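Local coordinates for coiled-coil quantitatively-enriched protein 1 (Schizosaccharomyces pombe, PDB 7CUJ), which links telomeres to the meiotic centrosome for bouquet formation and is required for telomere length regulation and chromosome segregation, at residues 212-224 and 305-317. Sequence-based numbering, arbitrary orientation.
Sequences IHLGSIEHAIKCF and PPLMDLASLSVAE
Leu-310 sets CD1 over one face of the His-219 ring; on the other Leu-307 lies more loosely, touching His-219 NE2 through CB (3.6 Å) with CD2 over the face. The Leu-310 methyl makes a CH-pi contact, CD1 lying 3.5 Å from the centroid of the His-219 ring, almost on the ring normal. CG of His-219 stands anti to the backbone N (chi1 -164°), which carries the ring off the helix toward the 305-317 loop. There NE2 donates to Met-308 O at 2.7 Å, in the carbonyl plane but bent (146° at the hydrogen), the oxygen tilted out of the ring plane, while ND1 accepts from Gly-215 N in that plane, so both nitrogens are bonded and the ring's rotation is fixed. A leucine in place of His-219 would probably leave Met-308 O and Gly-215 N without these partners. Leu-307 reaches further, its CD1 3.6 Å from Ile-212 CG2 and its CD2 3.5 Å from Leu-214 CD2. Beyond Leu-310, the Phe-224 ring takes Ser-314 CB at its edge (CZ to CB 3.7 Å). The C-terminal loop thus lies along one side of helix 217-223 and reaches strand 208-213 at Ile-212, beside a strand-to-helix connection of the parallel beta-sheet in this alpha/beta domain of Ccq1.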
# COMPACT_ATOMS: atom_id res chain seq x y z
N ILE A 212 -18.87 -11.96 20.82
CA ILE A 212 -18.61 -11.10 19.68
C ILE A 212 -17.98 -9.81 20.19
O ILE A 212 -18.59 -9.10 20.99
CB ILE A 212 -19.89 -10.85 18.87
CG1 ILE A 212 -20.44 -12.15 18.27
CG2 ILE A 212 -19.65 -9.79 17.80
CD1 ILE A 212 -21.80 -12.02 17.61
N HIS A 213 -16.77 -9.51 19.72
CA HIS A 213 -16.09 -8.28 20.11
C HIS A 213 -16.73 -7.08 19.43
O HIS A 213 -16.93 -7.08 18.21
CB HIS A 213 -14.58 -8.37 19.84
CG HIS A 213 -13.79 -8.79 21.03
ND1 HIS A 213 -12.97 -9.90 21.01
CD2 HIS A 213 -13.70 -8.27 22.27
CE1 HIS A 213 -12.40 -10.04 22.19
NE2 HIS A 213 -12.83 -9.06 22.98
N LEU A 214 -17.04 -6.06 20.23
CA LEU A 214 -17.66 -4.83 19.75
C LEU A 214 -16.66 -4.09 18.86
O LEU A 214 -15.54 -3.79 19.28
CB LEU A 214 -18.09 -3.97 20.94
CG LEU A 214 -19.31 -4.44 21.72
CD1 LEU A 214 -19.35 -3.81 23.10
CD2 LEU A 214 -20.60 -4.13 20.97
N GLY A 215 -17.09 -3.83 17.62
CA GLY A 215 -16.34 -3.01 16.67
C GLY A 215 -15.33 -3.81 15.86
O GLY A 215 -14.58 -3.24 15.07
N SER A 216 -15.31 -5.14 16.06
CA SER A 216 -14.40 -6.03 15.37
C SER A 216 -15.04 -6.53 14.08
O SER A 216 -16.16 -6.14 13.76
CB SER A 216 -13.99 -7.18 16.27
OG SER A 216 -15.06 -8.09 16.45
N ILE A 217 -14.31 -7.39 13.35
CA ILE A 217 -14.82 -8.04 12.15
C ILE A 217 -15.98 -8.97 12.51
O ILE A 217 -16.84 -9.24 11.67
CB ILE A 217 -13.71 -8.80 11.39
CG1 ILE A 217 -14.22 -9.27 10.02
CG2 ILE A 217 -13.16 -9.96 12.21
CD1 ILE A 217 -13.13 -9.63 9.04
N GLU A 218 -15.99 -9.45 13.76
CA GLU A 218 -17.03 -10.34 14.26
C GLU A 218 -18.36 -9.59 14.26
O GLU A 218 -19.37 -10.12 13.81
CB GLU A 218 -16.69 -10.82 15.67
CG GLU A 218 -15.37 -11.56 15.79
CD GLU A 218 -15.19 -12.29 17.11
OE1 GLU A 218 -15.32 -11.64 18.17
OE2 GLU A 218 -14.94 -13.51 17.08
N HIS A 219 -18.33 -8.35 14.75
CA HIS A 219 -19.48 -7.46 14.76
C HIS A 219 -19.97 -7.21 13.34
O HIS A 219 -21.17 -7.24 13.08
CB HIS A 219 -19.11 -6.15 15.47
CG HIS A 219 -20.29 -5.32 15.88
ND1 HIS A 219 -20.16 -4.24 16.73
CD2 HIS A 219 -21.60 -5.41 15.56
CE1 HIS A 219 -21.35 -3.69 16.92
NE2 HIS A 219 -22.24 -4.39 16.21
N ALA A 220 -19.02 -6.98 12.41
CA ALA A 220 -19.33 -6.68 11.02
C ALA A 220 -19.97 -7.89 10.33
O ALA A 220 -20.96 -7.74 9.63
CB ALA A 220 -18.09 -6.21 10.30
N ILE A 221 -19.39 -9.07 10.55
CA ILE A 221 -19.93 -10.31 10.00
C ILE A 221 -21.37 -10.50 10.51
O ILE A 221 -22.24 -10.91 9.74
CB ILE A 221 -19.02 -11.51 10.32
CG1 ILE A 221 -17.73 -11.46 9.48
CG2 ILE A 221 -19.75 -12.83 10.14
CD1 ILE A 221 -16.59 -12.28 10.04
N LYS A 222 -21.60 -10.19 11.79
CA LYS A 222 -22.91 -10.31 12.41
C LYS A 222 -23.94 -9.46 11.65
O LYS A 222 -25.03 -9.94 11.36
CB LYS A 222 -22.83 -10.02 13.91
CG LYS A 222 -23.96 -9.20 14.52
CD LYS A 222 -25.28 -9.94 14.67
CE LYS A 222 -26.46 -9.00 14.72
NZ LYS A 222 -27.75 -9.73 14.77
N CYS A 223 -23.57 -8.21 11.32
CA CYS A 223 -24.50 -7.24 10.77
C CYS A 223 -24.79 -7.49 9.29
O CYS A 223 -25.76 -6.96 8.76
CB CYS A 223 -23.99 -5.81 10.95
SG CYS A 223 -23.98 -5.26 12.68
N PHE A 224 -23.95 -8.30 8.63
CA PHE A 224 -24.12 -8.58 7.21
C PHE A 224 -24.30 -10.08 6.97
O PHE A 224 -24.25 -10.54 5.83
CB PHE A 224 -22.99 -7.96 6.38
CG PHE A 224 -22.95 -6.46 6.42
CD1 PHE A 224 -22.21 -5.79 7.38
CD2 PHE A 224 -23.66 -5.70 5.49
CE1 PHE A 224 -22.19 -4.40 7.43
CE2 PHE A 224 -23.63 -4.32 5.54
CZ PHE A 224 -22.90 -3.67 6.51
N PRO A 305 -28.58 -6.02 25.71
CA PRO A 305 -29.02 -5.35 24.49
C PRO A 305 -28.35 -6.07 23.32
O PRO A 305 -27.27 -6.64 23.49
CB PRO A 305 -28.48 -3.93 24.64
CG PRO A 305 -27.28 -4.08 25.55
CD PRO A 305 -27.66 -5.19 26.51
N PRO A 306 -28.95 -6.08 22.11
CA PRO A 306 -28.33 -6.72 20.96
C PRO A 306 -27.17 -5.85 20.49
O PRO A 306 -27.05 -4.70 20.92
CB PRO A 306 -29.48 -6.74 19.93
CG PRO A 306 -30.30 -5.52 20.27
CD PRO A 306 -30.24 -5.43 21.79
N LEU A 307 -26.31 -6.40 19.63
CA LEU A 307 -25.23 -5.62 19.07
C LEU A 307 -25.82 -4.52 18.19
O LEU A 307 -26.78 -4.76 17.46
CB LEU A 307 -24.32 -6.55 18.25
CG LEU A 307 -23.52 -7.56 19.06
CD1 LEU A 307 -23.03 -8.69 18.17
CD2 LEU A 307 -22.35 -6.89 19.76
N MET A 308 -25.24 -3.31 18.29
CA MET A 308 -25.74 -2.17 17.53
C MET A 308 -25.51 -2.42 16.04
O MET A 308 -24.53 -3.04 15.66
CB MET A 308 -25.11 -0.84 17.97
CG MET A 308 -23.61 -0.75 17.75
SD MET A 308 -22.99 0.90 18.20
CE MET A 308 -23.20 0.86 19.99
N ASP A 309 -26.45 -1.94 15.22
CA ASP A 309 -26.45 -2.22 13.79
C ASP A 309 -25.47 -1.30 13.08
O ASP A 309 -25.46 -0.09 13.34
CB ASP A 309 -27.87 -2.10 13.21
CG ASP A 309 -28.02 -2.66 11.80
OD1 ASP A 309 -27.01 -3.12 11.23
OD2 ASP A 309 -29.15 -2.65 11.29
N LEU A 310 -24.66 -1.87 12.18
CA LEU A 310 -23.60 -1.12 11.51
C LEU A 310 -23.89 -1.00 10.01
O LEU A 310 -23.00 -0.67 9.24
CB LEU A 310 -22.26 -1.82 11.73
CG LEU A 310 -21.81 -1.99 13.18
CD1 LEU A 310 -20.56 -2.86 13.26
CD2 LEU A 310 -21.57 -0.64 13.85
N ALA A 311 -25.15 -1.25 9.62
CA ALA A 311 -25.54 -1.30 8.21
C ALA A 311 -25.36 0.06 7.54
O ALA A 311 -25.14 0.13 6.33
CB ALA A 311 -26.96 -1.80 8.08
N SER A 312 -25.46 1.14 8.33
CA SER A 312 -25.31 2.50 7.83
C SER A 312 -23.87 2.78 7.42
O SER A 312 -23.61 3.69 6.63
CB SER A 312 -25.80 3.52 8.84
OG SER A 312 -25.01 3.50 10.01
N LEU A 313 -22.93 1.97 7.95
CA LEU A 313 -21.52 2.11 7.63
C LEU A 313 -21.15 1.20 6.45
O LEU A 313 -19.97 0.99 6.20
CB LEU A 313 -20.68 1.74 8.86
CG LEU A 313 -20.68 2.72 10.03
CD1 LEU A 313 -19.76 2.23 11.13
CD2 LEU A 313 -20.27 4.12 9.59
N SER A 314 -22.15 0.68 5.73
CA SER A 314 -21.88 -0.15 4.56
C SER A 314 -21.30 0.70 3.43
O SER A 314 -21.50 1.91 3.40
CB SER A 314 -23.11 -0.89 4.11
OG SER A 314 -24.00 -0.02 3.44
N VAL A 315 -20.59 0.05 2.49
CA VAL A 315 -19.92 0.76 1.41
C VAL A 315 -20.48 0.35 0.05
O VAL A 315 -20.13 0.98 -0.96
CB VAL A 315 -18.38 0.62 1.46
CG1 VAL A 315 -17.77 1.25 2.70
CG2 VAL A 315 -17.93 -0.83 1.31
N ALA A 316 -21.32 -0.68 -0.00
CA ALA A 316 -21.80 -1.20 -1.28
C ALA A 316 -23.23 -1.71 -1.20
O ALA A 316 -23.75 -1.95 -0.11
CB ALA A 316 -20.85 -2.26 -1.80
N GLU A 317 -23.85 -1.89 -2.38
CA GLU A 317 -25.22 -2.33 -2.57
C GLU A 317 -26.19 -1.30 -1.97
O GLU A 317 -26.86 -0.61 -2.77
CB GLU A 317 -25.45 -3.73 -1.99
CG GLU A 317 -26.65 -4.45 -2.59
CD GLU A 317 -26.95 -5.82 -2.02
OE1 GLU A 317 -27.34 -5.90 -0.84
OE2 GLU A 317 -26.78 -6.82 -2.76